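Local coordinates for deacetylase EF_0837 (Enterococcus faecalis, PDB 2ICS), which is a two-zinc esterase of the amidohydrolase superfamily that deacetylates acetyl-(R)-mandelate with very low efficiency in vitro, and here holds adenine in its pocket, at residues A[331-336]-A[359-364]; A[18-23]-A[30-35]; A[157-162]-A[191-196]; A[129-134]-A[167-172]. All coordinates share one frame; numbering follows the deposited sequence.

Contact 1 (A[331-336]-A[359-364]); sequences LTIFTI and PIKTII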
loop_
_atom_site.group_PDB
_atom_site.type_symbol
_atom_site.label_atom_id
_atom_site.label_comp_id
_atom_site.label_asym_id
_atom_site.label_seq_id
_atom_site.Cartn_x
_atom_site.Cartn_y
_atom_site.Cartn_z
ATOM N N LEU A 331 -7.855 -4.933 13.008
ATOM C CA LEU A 331 -8.636 -3.705 13.062
ATOM C C LEU A 331 -7.788 -2.518 13.459
ATOM O O LEU A 331 -6.772 -2.658 14.131
ATOM C CB LEU A 331 -9.775 -3.822 14.083
ATOM C CG LEU A 331 -10.873 -4.873 13.920
ATOM C CD1 LEU A 331 -10.340 -6.261 14.265
ATOM C CD2 LEU A 331 -12.019 -4.515 14.849
ATOM N N THR A 332 -8.220 -1.341 13.037
ATOM C CA THR A 332 -7.530 -0.121 13.383
ATOM C C THR A 332 -8.589 0.746 14.044
ATOM O O THR A 332 -9.690 0.916 13.513
ATOM C CB THR A 332 -6.953 0.583 12.141
ATOM O OG1 THR A 332 -6.031 -0.298 11.480
ATOM C CG2 THR A 332 -6.224 1.859 12.545
ATOM N N ILE A 333 -8.257 1.252 15.225
ATOM C CA ILE A 333 -9.153 2.091 16.005
ATOM C C ILE A 333 -8.488 3.458 16.033
ATOM O O ILE A 333 -7.315 3.585 16.404
ATOM C CB ILE A 333 -9.323 1.496 17.414
ATOM C CG1 ILE A 333 -9.815 0.046 17.280
ATOM C CG2 ILE A 333 -10.310 2.311 18.224
ATOM C CD1 ILE A 333 -10.042 -0.672 18.594
ATOM N N PHE A 334 -9.238 4.481 15.640
ATOM C CA PHE A 334 -8.674 5.815 15.533
ATOM C C PHE A 334 -9.646 6.957 15.772
ATOM O O PHE A 334 -10.844 6.754 15.974
ATOM C CB PHE A 334 -8.100 5.963 14.126
ATOM C CG PHE A 334 -9.117 5.715 13.042
ATOM C CD1 PHE A 334 -9.873 6.765 12.523
ATOM C CD2 PHE A 334 -9.368 4.419 12.589
ATOM C CE1 PHE A 334 -10.868 6.528 11.569
ATOM C CE2 PHE A 334 -10.361 4.171 11.639
ATOM C CZ PHE A 334 -11.112 5.224 11.128
ATOM N N THR A 335 -9.102 8.170 15.715
ATOM C CA THR A 335 -9.876 9.387 15.881
ATOM C C THR A 335 -9.560 10.293 14.702
ATOM O O THR A 335 -8.523 10.152 14.059
ATOM C CB THR A 335 -9.487 10.169 17.162
ATOM O OG1 THR A 335 -8.108 10.550 17.083
ATOM C CG2 THR A 335 -9.721 9.333 18.414
ATOM N N ILE A 336 -10.472 11.218 14.426
ATOM C CA ILE A 336 -10.310 12.190 13.357
ATOM C C ILE A 336 -10.619 13.524 14.025
ATOM O O ILE A 336 -11.701 13.705 14.583
ATOM C CB ILE A 336 -11.300 11.937 12.200
ATOM C CG1 ILE A 336 -10.992 10.589 11.542
ATOM C CG2 ILE A 336 -11.198 13.052 11.173
ATOM C CD1 ILE A 336 -11.933 10.226 10.415
ATOM N N PRO A 359 -4.384 6.813 14.810
ATOM C CA PRO A 359 -4.727 5.508 15.382
ATOM C C PRO A 359 -4.419 5.524 16.879
ATOM O O PRO A 359 -3.387 6.046 17.289
ATOM C CB PRO A 359 -3.812 4.553 14.623
ATOM C CG PRO A 359 -2.587 5.383 14.409
ATOM C CD PRO A 359 -3.166 6.721 13.984
ATOM N N ILE A 360 -5.314 4.973 17.692
ATOM C CA ILE A 360 -5.075 4.943 19.127
ATOM C C ILE A 360 -4.938 3.508 19.609
ATOM O O ILE A 360 -4.352 3.251 20.658
ATOM C CB ILE A 360 -6.204 5.647 19.912
ATOM C CG1 ILE A 360 -7.535 4.942 19.665
ATOM C CG2 ILE A 360 -6.279 7.118 19.513
ATOM C CD1 ILE A 360 -8.684 5.527 20.477
ATOM N N LYS A 361 -5.494 2.578 18.841
ATOM C CA LYS A 361 -5.410 1.156 19.153
ATOM C C LYS A 361 -5.326 0.379 17.854
ATOM O O LYS A 361 -5.957 0.739 16.861
ATOM C CB LYS A 361 -6.626 0.674 19.946
ATOM C CG LYS A 361 -6.538 0.918 21.444
ATOM C CD LYS A 361 -7.632 0.167 22.190
ATOM C CE LYS A 361 -7.450 0.273 23.697
ATOM N NZ LYS A 361 -7.476 1.684 24.166
ATOM N N THR A 362 -4.536 -0.686 17.860
ATOM C CA THR A 362 -4.378 -1.506 16.676
ATOM C C THR A 362 -4.474 -2.969 17.075
ATOM O O THR A 362 -3.753 -3.434 17.956
ATOM C CB THR A 362 -3.018 -1.234 15.994
ATOM O OG1 THR A 362 -2.903 0.168 15.703
ATOM C CG2 THR A 362 -2.904 -2.020 14.699
ATOM N N ILE A 363 -5.381 -3.688 16.429
ATOM C CA ILE A 363 -5.574 -5.096 16.721
ATOM C C ILE A 363 -5.076 -5.920 15.551
ATOM O O ILE A 363 -5.412 -5.641 14.399
ATOM C CB ILE A 363 -7.061 -5.415 16.962
ATOM C CG1 ILE A 363 -7.587 -4.548 18.106
ATOM C CG2 ILE A 363 -7.230 -6.896 17.283
ATOM C CD1 ILE A 363 -9.046 -4.737 18.384
ATOM N N ILE A 364 -4.280 -6.939 15.860
ATOM C CA ILE A 364 -3.715 -7.805 14.844
ATOM C C ILE A 364 -3.929 -9.262 15.230
ATOM O O ILE A 364 -3.477 -9.702 16.288
ATOM C CB ILE A 364 -2.200 -7.560 14.692
ATOM C CG1 ILE A 364 -1.942 -6.083 14.378
ATOM C CG2 ILE A 364 -1.637 -8.469 13.608
ATOM C CD1 ILE A 364 -0.472 -5.736 14.127
#
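Ile333 faces two residues at once, Ile360 and Lys361, where the antiparallel pairing of strands 331-336 and 359-364 takes in one extra residue. Its carbonyl oxygen, Ile333 O, accepts from Ile360 N at 2.8 Å and less closely from Lys361 N at 3.2 Å, which makes this a classic beta bulge. Beyond it the register is regular: Ile333 N binds Lys361 O, and Leu331 and Ile363 exchange bonds as a hydrogen-bonded pair.

The tight part lies on the face carrying Leu331, Ile333, Lys361 and Ile363. Ile333 and Lys361 run side by side, pointing the same way, with Ile333 CB 3.8 Å from Lys361 CB. CG1 of Ile333 stands opposite its own carbonyl carbon (chi1 -56°), and the extended end carries CD1 to 4.2 Å from Ile363 CD1. The looser part lies on the outer side of the bulge, where Thr335, Pro359, Ile360 and Lys361 are partly exposed. Lys361 continues away from its partner strand, while Ile360 meets Thr335 only through methyls, Ile360 CG2 to Thr335 CG2 at 4.2 Å. On the other face Pro359 CA approaches Phe334 CB to 3.6 Å, but the phenyl ring leads off to meet Trp56.

Both flanks of the hairpin are occupied. Strand 51-61 pairs with strand 331-344, and Thr332 OG1 bonds to Trp56 N and Gly82 O; strand 367-370 follows on the far side of strand 350-364. Strand 5-13 packs over Leu331 and Ile363.

Contact 2 (A[18-23]-A[30-35]); sequences MPVEIA and AAVAAT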
loop_
_atom_site.group_PDB
_atom_site.type_symbol
_atom_site.label_atom_id
_atom_site.label_comp_id
_atom_site.label_asym_id
_atom_site.label_seq_id
_atom_site.Cartn_x
_atom_site.Cartn_y
_atom_site.Cartn_z
HETATM N N MSE A 18 -21.724 4.789 11.318
HETATM C CA MSE A 18 -22.487 3.620 11.728
HETATM C C MSE A 18 -21.980 3.017 13.042
HETATM O O MSE A 18 -20.786 2.770 13.202
HETATM C CB MSE A 18 -22.425 2.579 10.615
HETATM C CG MSE A 18 -23.253 1.340 10.850
HETATM SE SE MSE A 18 -23.063 0.106 9.369
HETATM C CE MSE A 18 -23.938 -1.433 10.154
ATOM N N PRO A 19 -22.890 2.786 14.005
ATOM C CA PRO A 19 -22.503 2.206 15.294
ATOM C C PRO A 19 -22.014 0.791 15.031
ATOM O O PRO A 19 -22.640 0.054 14.267
ATOM C CB PRO A 19 -23.812 2.207 16.089
ATOM C CG PRO A 19 -24.640 3.274 15.426
ATOM C CD PRO A 19 -24.334 3.067 13.972
ATOM N N VAL A 20 -20.906 0.399 15.650
ATOM C CA VAL A 20 -20.398 -0.943 15.421
ATOM C C VAL A 20 -19.710 -1.567 16.631
ATOM O O VAL A 20 -19.088 -0.877 17.438
ATOM C CB VAL A 20 -19.416 -0.957 14.221
ATOM C CG1 VAL A 20 -18.119 -0.267 14.596
ATOM C CG2 VAL A 20 -19.156 -2.372 13.778
ATOM N N GLU A 21 -19.854 -2.884 16.752
ATOM C CA GLU A 21 -19.235 -3.658 17.819
ATOM C C GLU A 21 -18.723 -4.909 17.122
ATOM O O GLU A 21 -19.405 -5.465 16.263
ATOM C CB GLU A 21 -20.254 -4.034 18.902
ATOM C CG GLU A 21 -21.038 -2.847 19.456
ATOM C CD GLU A 21 -21.578 -3.089 20.861
ATOM O OE1 GLU A 21 -21.980 -4.236 21.165
ATOM O OE2 GLU A 21 -21.611 -2.123 21.657
ATOM N N ILE A 22 -17.519 -5.344 17.477
ATOM C CA ILE A 22 -16.931 -6.520 16.849
ATOM C C ILE A 22 -16.599 -7.613 17.860
ATOM O O ILE A 22 -16.036 -7.346 18.917
ATOM C CB ILE A 22 -15.634 -6.148 16.067
ATOM C CG1 ILE A 22 -15.943 -5.120 14.974
ATOM C CG2 ILE A 22 -15.031 -7.386 15.427
ATOM C CD1 ILE A 22 -16.133 -3.708 15.476
ATOM N N ALA A 23 -16.954 -8.848 17.520
ATOM C CA ALA A 23 -16.689 -9.999 18.377
ATOM C C ALA A 23 -15.593 -10.831 17.723
ATOM O O ALA A 23 -15.686 -11.170 16.547
ATOM C CB ALA A 23 -17.960 -10.829 18.545
ATOM N N ALA A 30 -15.708 -13.008 14.583
ATOM C CA ALA A 30 -16.834 -13.911 14.812
ATOM C C ALA A 30 -18.212 -13.263 14.689
ATOM O O ALA A 30 -19.204 -13.959 14.486
ATOM C CB ALA A 30 -16.691 -14.573 16.178
ATOM N N ALA A 31 -18.281 -11.941 14.815
ATOM C CA ALA A 31 -19.559 -11.243 14.706
ATOM C C ALA A 31 -19.374 -9.737 14.633
ATOM O O ALA A 31 -18.446 -9.188 15.220
ATOM C CB ALA A 31 -20.454 -11.594 15.893
ATOM N N VAL A 32 -20.267 -9.077 13.903
ATOM C CA VAL A 32 -20.229 -7.630 13.745
ATOM C C VAL A 32 -21.655 -7.094 13.719
ATOM O O VAL A 32 -22.469 -7.529 12.908
ATOM C CB VAL A 32 -19.537 -7.215 12.422
ATOM C CG1 VAL A 32 -19.497 -5.697 12.317
ATOM C CG2 VAL A 32 -18.129 -7.799 12.356
ATOM N N ALA A 33 -21.953 -6.148 14.602
ATOM C CA ALA A 33 -23.285 -5.563 14.664
ATOM C C ALA A 33 -23.237 -4.259 15.440
ATOM O O ALA A 33 -22.243 -3.963 16.098
ATOM C CB ALA A 33 -24.258 -6.536 15.336
ATOM N N ALA A 34 -24.313 -3.481 15.361
ATOM C CA ALA A 34 -24.380 -2.212 16.074
ATOM C C ALA A 34 -24.262 -2.492 17.572
ATOM O O ALA A 34 -23.719 -1.685 18.332
ATOM C CB ALA A 34 -25.692 -1.505 15.766
ATOM N N THR A 35 -24.771 -3.646 17.987
ATOM C CA THR A 35 -24.707 -4.050 19.385
ATOM C C THR A 35 -24.537 -5.560 19.492
ATOM O O THR A 35 -25.265 -6.326 18.858
ATOM C CB THR A 35 -25.978 -3.625 20.155
ATOM O OG1 THR A 35 -26.020 -2.194 20.252
ATOM C CG2 THR A 35 -25.980 -4.216 21.562
#
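Glu21 reaches past the end of its partner strand and lays its side chain along the backbone of Ala34 and Thr35, an unusually close meeting of a carboxylate-bearing chain with main-chain atoms. Glu21 CG is 3.1 Å from Ala34 O, and Glu21 OE1 lies 3.3 Å from Thr35 CA. With CG opposite the carbonyl carbon (chi1 -53°) and the chain extended beyond it, the acid reaches past the last paired residue to bond Ile36 N, while Lys10 forms a salt bridge with the same oxygen. Two donors thus grip OE1, and the charge of Lys10 probably steadies the ionised form.

Along the strands, Glu21 and Ala33 make a hydrogen-bonded pair whose Glu21 N to Ala33 O bond is short but bent, 132° at the hydrogen. At the other end Ala23 O receives both Ala30 N and Ala31 N, which come from the same face of its plane.

The side chains sort onto two faces. Ala23 CB touches Ala31 CB at 3.7 Å beside Tyr5 and Ile36, whereas Val20 and Val32 meet at an oblique angle, Val20 CG2 to Val32 CG1 at 3.6 Å.

The paired donors on Ala23 define a classic bulge near the turn of a beta hairpin, strands 19-25 and 28-33, which ends a mixed four-stranded sheet of the beta domain that commonly accompanies the barrel in amidohydrolases.

Contact 3 (A[157-162]-A[191-196]); sequences MSRTVI and SAPPHL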
loop_
_atom_site.group_PDB
_atom_site.type_symbol
_atom_site.label_atom_id
_atom_site.label_comp_id
_atom_site.label_asym_id
_atom_site.label_seq_id
_atom_site.Cartn_x
_atom_site.Cartn_y
_atom_site.Cartn_z
HETATM N N MSE A 157 9.966 0.264 -13.538
HETATM C CA MSE A 157 10.203 0.763 -14.886
HETATM C C MSE A 157 10.525 2.256 -15.029
HETATM O O MSE A 157 9.670 3.045 -15.436
HETATM C CB MSE A 157 9.003 0.407 -15.771
HETATM C CG MSE A 157 8.652 -1.086 -15.787
HETATM SE SE MSE A 157 10.149 -2.229 -16.303
HETATM C CE MSE A 157 9.495 -3.944 -15.742
ATOM N N SER A 158 11.757 2.636 -14.696
ATOM C CA SER A 158 12.186 4.024 -14.828
ATOM C C SER A 158 13.676 4.124 -15.160
ATOM O O SER A 158 14.459 3.215 -14.872
ATOM C CB SER A 158 11.877 4.823 -13.558
ATOM O OG SER A 158 12.768 4.497 -12.508
ATOM N N ARG A 159 14.042 5.245 -15.772
ATOM C CA ARG A 159 15.404 5.547 -16.206
ATOM C C ARG A 159 16.585 4.964 -15.434
ATOM O O ARG A 159 17.382 4.213 -15.990
ATOM C CB ARG A 159 15.574 7.073 -16.293
ATOM C CG ARG A 159 16.978 7.541 -16.660
ATOM C CD ARG A 159 17.006 9.035 -16.953
ATOM N NE ARG A 159 16.525 9.836 -15.829
ATOM C CZ ARG A 159 17.231 10.105 -14.732
ATOM N NH1 ARG A 159 18.468 9.638 -14.599
ATOM N NH2 ARG A 159 16.700 10.844 -13.760
ATOM N N THR A 160 16.710 5.323 -14.162
ATOM C CA THR A 160 17.831 4.863 -13.353
ATOM C C THR A 160 17.811 3.375 -13.021
ATOM O O THR A 160 18.771 2.848 -12.467
ATOM C CB THR A 160 17.922 5.664 -12.028
ATOM O OG1 THR A 160 16.814 5.329 -11.182
ATOM C CG2 THR A 160 17.898 7.169 -12.310
ATOM N N VAL A 161 16.732 2.687 -13.371
ATOM C CA VAL A 161 16.638 1.266 -13.070
ATOM C C VAL A 161 16.964 0.350 -14.241
ATOM O O VAL A 161 17.678 -0.641 -14.081
ATOM C CB VAL A 161 15.214 0.891 -12.568
ATOM C CG1 VAL A 161 15.176 -0.569 -12.143
ATOM C CG2 VAL A 161 14.807 1.791 -11.414
ATOM N N ILE A 162 16.450 0.695 -15.417
ATOM C CA ILE A 162 16.604 -0.129 -16.613
ATOM C C ILE A 162 17.824 0.034 -17.507
ATOM O O ILE A 162 17.967 -0.714 -18.467
ATOM C CB ILE A 162 15.388 0.038 -17.532
ATOM C CG1 ILE A 162 15.343 1.485 -18.043
ATOM C CG2 ILE A 162 14.109 -0.326 -16.782
ATOM C CD1 ILE A 162 14.314 1.726 -19.131
ATOM N N SER A 191 10.990 8.649 -14.272
ATOM C CA SER A 191 11.490 9.358 -15.439
ATOM C C SER A 191 11.597 8.398 -16.617
ATOM O O SER A 191 11.700 7.185 -16.433
ATOM C CB SER A 191 12.872 9.939 -15.140
ATOM O OG SER A 191 12.821 10.800 -14.018
ATOM N N ALA A 192 11.571 8.943 -17.826
ATOM C CA ALA A 192 11.694 8.123 -19.025
ATOM C C ALA A 192 13.190 7.944 -19.270
ATOM O O ALA A 192 13.990 8.788 -18.866
ATOM C CB ALA A 192 11.035 8.826 -20.217
ATOM N N PRO A 193 13.591 6.847 -19.926
ATOM C CA PRO A 193 12.753 5.766 -20.457
ATOM C C PRO A 193 12.370 4.745 -19.392
ATOM O O PRO A 193 13.014 4.647 -18.354
ATOM C CB PRO A 193 13.641 5.152 -21.529
ATOM C CG PRO A 193 14.996 5.226 -20.877
ATOM C CD PRO A 193 15.001 6.650 -20.319
ATOM N N PRO A 194 11.313 3.964 -19.648
ATOM C CA PRO A 194 10.528 4.050 -20.884
ATOM C C PRO A 194 9.509 5.172 -20.779
ATOM O O PRO A 194 9.307 5.739 -19.705
ATOM C CB PRO A 194 9.834 2.687 -20.965
ATOM C CG PRO A 194 10.555 1.822 -19.912
ATOM C CD PRO A 194 10.887 2.811 -18.844
ATOM N N HIS A 195 8.867 5.484 -21.896
ATOM C CA HIS A 195 7.839 6.511 -21.916
ATOM C C HIS A 195 6.585 5.899 -21.297
ATOM O O HIS A 195 6.311 4.718 -21.490
ATOM C CB HIS A 195 7.585 6.962 -23.354
ATOM C CG HIS A 195 8.688 7.803 -23.912
ATOM N ND1 HIS A 195 8.942 9.082 -23.466
ATOM C CD2 HIS A 195 9.639 7.531 -24.838
ATOM C CE1 HIS A 195 10.004 9.562 -24.090
ATOM N NE2 HIS A 195 10.446 8.641 -24.927
ATOM N N LEU A 196 5.840 6.703 -20.549
ATOM C CA LEU A 196 4.641 6.223 -19.873
ATOM C C LEU A 196 3.663 5.482 -20.776
ATOM O O LEU A 196 3.168 4.416 -20.412
ATOM C CB LEU A 196 3.922 7.385 -19.181
ATOM C CG LEU A 196 2.753 6.984 -18.269
ATOM C CD1 LEU A 196 3.225 6.008 -17.196
ATOM C CD2 LEU A 196 2.161 8.227 -17.628
HETATM O O HOH W 1 9.096 5.711 -15.923
HETATM O O HOH W 2 14.523 11.381 -17.898
#
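Arg159 N donates to Ser191 O at 3.1 Å in an almost straight bond (173°) that comes from well above the carbonyl plane, joining the turn 157-162 to a loop in which the peptides before Pro193 and Pro194 are both cis. A water also links Met157 O and Ser191 O.

The two prolines receive Ile162, whose CD1 lies 3.6 Å from Pro194 CD and 4.0 Å from Pro193 CG. CG1 of Ile162 sits between its backbone N and carbonyl carbon (chi1 65°), and the extended end reaches the rings. Arg159 runs over Ser191 and Ala192: its chain bends at chi3 (58°), bringing NE obliquely to 3.7 Å from Ser191 CB, with Ala192 O near the guanidinium plane at its edge. A second water binds Ala192 O at 2.8 Å and, weakly, Arg159 NE. Ser158 turns elsewhere, its OG hydrogen-bonding NE2 of the zinc ligand His188 and so acting as a second-shell partner.

These segments lie at the C-terminal ends of the parallel strands 156-157 and 186-189, and Thr160 touches the bound adenine. Loops at the C-terminal strand ends form the active-site mouth of a TIM barrel.

Contact 4 (A[129-134]-A[167-172]); sequences ADLSKV and ITPLEL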
loop_
_atom_site.group_PDB
_atom_site.type_symbol
_atom_site.label_atom_id
_atom_site.label_comp_id
_atom_site.label_asym_id
_atom_site.label_seq_id
_atom_site.Cartn_x
_atom_site.Cartn_y
_atom_site.Cartn_z
ATOM N N ALA A 129 19.233 -3.232 -15.243
ATOM C CA ALA A 129 20.220 -2.852 -16.251
ATOM C C ALA A 129 20.917 -4.100 -16.801
ATOM O O ALA A 129 21.362 -4.121 -17.948
ATOM C CB ALA A 129 21.245 -1.902 -15.641
ATOM N N ASP A 130 21.013 -5.134 -15.969
ATOM C CA ASP A 130 21.626 -6.404 -16.362
ATOM C C ASP A 130 20.507 -7.441 -16.419
ATOM O O ASP A 130 20.055 -7.930 -15.386
ATOM C CB ASP A 130 22.678 -6.835 -15.332
ATOM C CG ASP A 130 23.335 -8.168 -15.683
ATOM O OD1 ASP A 130 22.868 -8.850 -16.626
ATOM O OD2 ASP A 130 24.320 -8.538 -15.007
ATOM N N LEU A 131 20.070 -7.776 -17.625
ATOM C CA LEU A 131 18.986 -8.731 -17.819
ATOM C C LEU A 131 19.210 -10.158 -17.318
ATOM O O LEU A 131 18.246 -10.890 -17.081
ATOM C CB LEU A 131 18.603 -8.772 -19.293
ATOM C CG LEU A 131 17.191 -8.294 -19.626
ATOM C CD1 LEU A 131 16.925 -6.939 -18.981
ATOM C CD2 LEU A 131 17.034 -8.224 -21.140
ATOM N N SER A 132 20.462 -10.567 -17.159
ATOM C CA SER A 132 20.728 -11.921 -16.686
ATOM C C SER A 132 20.185 -12.102 -15.272
ATOM O O SER A 132 19.895 -13.222 -14.851
ATOM C CB SER A 132 22.233 -12.221 -16.713
ATOM O OG SER A 132 22.952 -11.355 -15.851
ATOM N N LYS A 133 20.047 -10.995 -14.547
ATOM C CA LYS A 133 19.537 -11.028 -13.179
ATOM C C LYS A 133 18.046 -11.330 -13.147
ATOM O O LYS A 133 17.503 -11.715 -12.110
ATOM C CB LYS A 133 19.777 -9.691 -12.484
ATOM C CG LYS A 133 21.234 -9.302 -12.304
ATOM C CD LYS A 133 21.319 -7.948 -11.605
ATOM C CE LYS A 133 22.746 -7.491 -11.397
ATOM N NZ LYS A 133 22.781 -6.156 -10.732
ATOM N N VAL A 134 17.388 -11.153 -14.285
ATOM C CA VAL A 134 15.955 -11.389 -14.388
ATOM C C VAL A 134 15.651 -12.792 -14.903
ATOM O O VAL A 134 15.379 -12.978 -16.091
ATOM C CB VAL A 134 15.299 -10.352 -15.330
ATOM C CG1 VAL A 134 13.812 -10.634 -15.474
ATOM C CG2 VAL A 134 15.516 -8.952 -14.783
ATOM N N ILE A 167 11.900 -1.144 -22.556
ATOM C CA ILE A 167 10.645 -1.723 -22.081
ATOM C C ILE A 167 10.725 -3.237 -21.881
ATOM O O ILE A 167 9.831 -3.844 -21.283
ATOM C CB ILE A 167 9.502 -1.419 -23.085
ATOM C CG1 ILE A 167 8.140 -1.653 -22.432
ATOM C CG2 ILE A 167 9.637 -2.312 -24.313
ATOM C CD1 ILE A 167 7.826 -0.691 -21.305
ATOM N N THR A 168 11.797 -3.838 -22.381
ATOM C CA THR A 168 11.995 -5.281 -22.289
ATOM C C THR A 168 11.750 -5.894 -20.904
ATOM O O THR A 168 11.185 -6.982 -20.799
ATOM C CB THR A 168 13.420 -5.672 -22.757
ATOM O OG1 THR A 168 13.665 -5.127 -24.062
ATOM C CG2 THR A 168 13.557 -7.182 -22.829
ATOM N N PRO A 169 12.177 -5.213 -19.826
ATOM C CA PRO A 169 11.957 -5.777 -18.488
ATOM C C PRO A 169 10.482 -5.980 -18.153
ATOM O O PRO A 169 10.121 -6.941 -17.470
ATOM C CB PRO A 169 12.627 -4.756 -17.570
ATOM C CG PRO A 169 13.746 -4.230 -18.430
ATOM C CD PRO A 169 13.043 -4.022 -19.748
ATOM N N LEU A 170 9.635 -5.072 -18.631
ATOM C CA LEU A 170 8.206 -5.174 -18.374
ATOM C C LEU A 170 7.611 -6.361 -19.124
ATOM O O LEU A 170 6.769 -7.077 -18.586
ATOM C CB LEU A 170 7.491 -3.876 -18.775
ATOM C CG LEU A 170 5.979 -3.799 -18.510
ATOM C CD1 LEU A 170 5.683 -4.070 -17.034
ATOM C CD2 LEU A 170 5.460 -2.426 -18.912
ATOM N N GLU A 171 8.052 -6.579 -20.362
ATOM C CA GLU A 171 7.542 -7.707 -21.141
ATOM C C GLU A 171 7.850 -8.987 -20.383
ATOM O O GLU A 171 7.022 -9.888 -20.314
ATOM C CB GLU A 171 8.203 -7.779 -22.520
ATOM C CG GLU A 171 7.837 -6.666 -23.474
ATOM C CD GLU A 171 8.353 -6.942 -24.872
ATOM O OE1 GLU A 171 7.922 -7.950 -25.476
ATOM O OE2 GLU A 171 9.194 -6.161 -25.366
ATOM N N LEU A 172 9.058 -9.060 -19.828
ATOM C CA LEU A 172 9.479 -10.221 -19.057
ATOM C C LEU A 172 8.585 -10.344 -17.823
ATOM O O LEU A 172 8.228 -11.449 -17.414
ATOM C CB LEU A 172 10.941 -10.077 -18.619
ATOM C CG LEU A 172 12.034 -10.114 -19.694
ATOM C CD1 LEU A 172 13.388 -9.920 -19.030
ATOM C CD2 LEU A 172 12.000 -11.444 -20.445
#
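Leu172 makes its share of the apolar packing through one methyl. Leu172 CD1 rests 3.7 Å from Val134 CG1 and 4.2 Å from Leu131 CG, approaching both side chains at a slant. Val134 presents CG1 because that methyl stands opposite its backbone N (chi1 178°). Leu131 divides its branches between two further partners: CD2 meets Thr168 CG2 at 4.0 Å, the side chains crossing at about a right angle, while CD1 lies 4.2 Å from Pro169 CG. The first torsion of Leu131 (chi1 -116°) is far from a staggered value, which would imply some strain, or an imperfectly fitted side chain.

Hydrogen bonding plays no part across the contact; each side is ordered by bonds of its own. In segment 129-134 Asp130 OD1 accepts from Ser132 OG at 2.6 Å and from Ser132 N at 3.0 Å, both arriving from the same side, above the carboxylate plane. The backbone bond makes an Asx turn, which leads into the short 3-10 segment 131-133. In the partner segment, Leu172 N bonds to Thr168 O near the N-terminal end of helix 168-178, so the methyl of Thr168 and the side chain of Leu172 come to the same helix face.

Leu128 extends the patch by touching Val134 and Pro169. The arrangement is surface packing in a TIM barrel, where the loop between strand 110-114 and helix 136-145 lies against the N-terminal end of helix 168-178.

The four contacts fall into two pairs on opposite sides of the chain's centre. Contacts 1 and 2 have centres 15 Å apart and belong to the beta domain: their hairpins, one from each end of the chain, lie in different sheets and touch through Leu331 CD2 and Ile22 CG1, 4.0 Å apart. Contacts 3 and 4, centres 12 Å apart, share the barrel side; their segments alternate along the chain, and Met157 packs on helix 168-178 and Pro194 on Ile167 just before it. Between the pairs the centres are about 38 to 49 Å apart. Contact 2 closes before the others begin and contact 1 comes last, so the terminal regions build the domain that flanks the barrel with its zinc site.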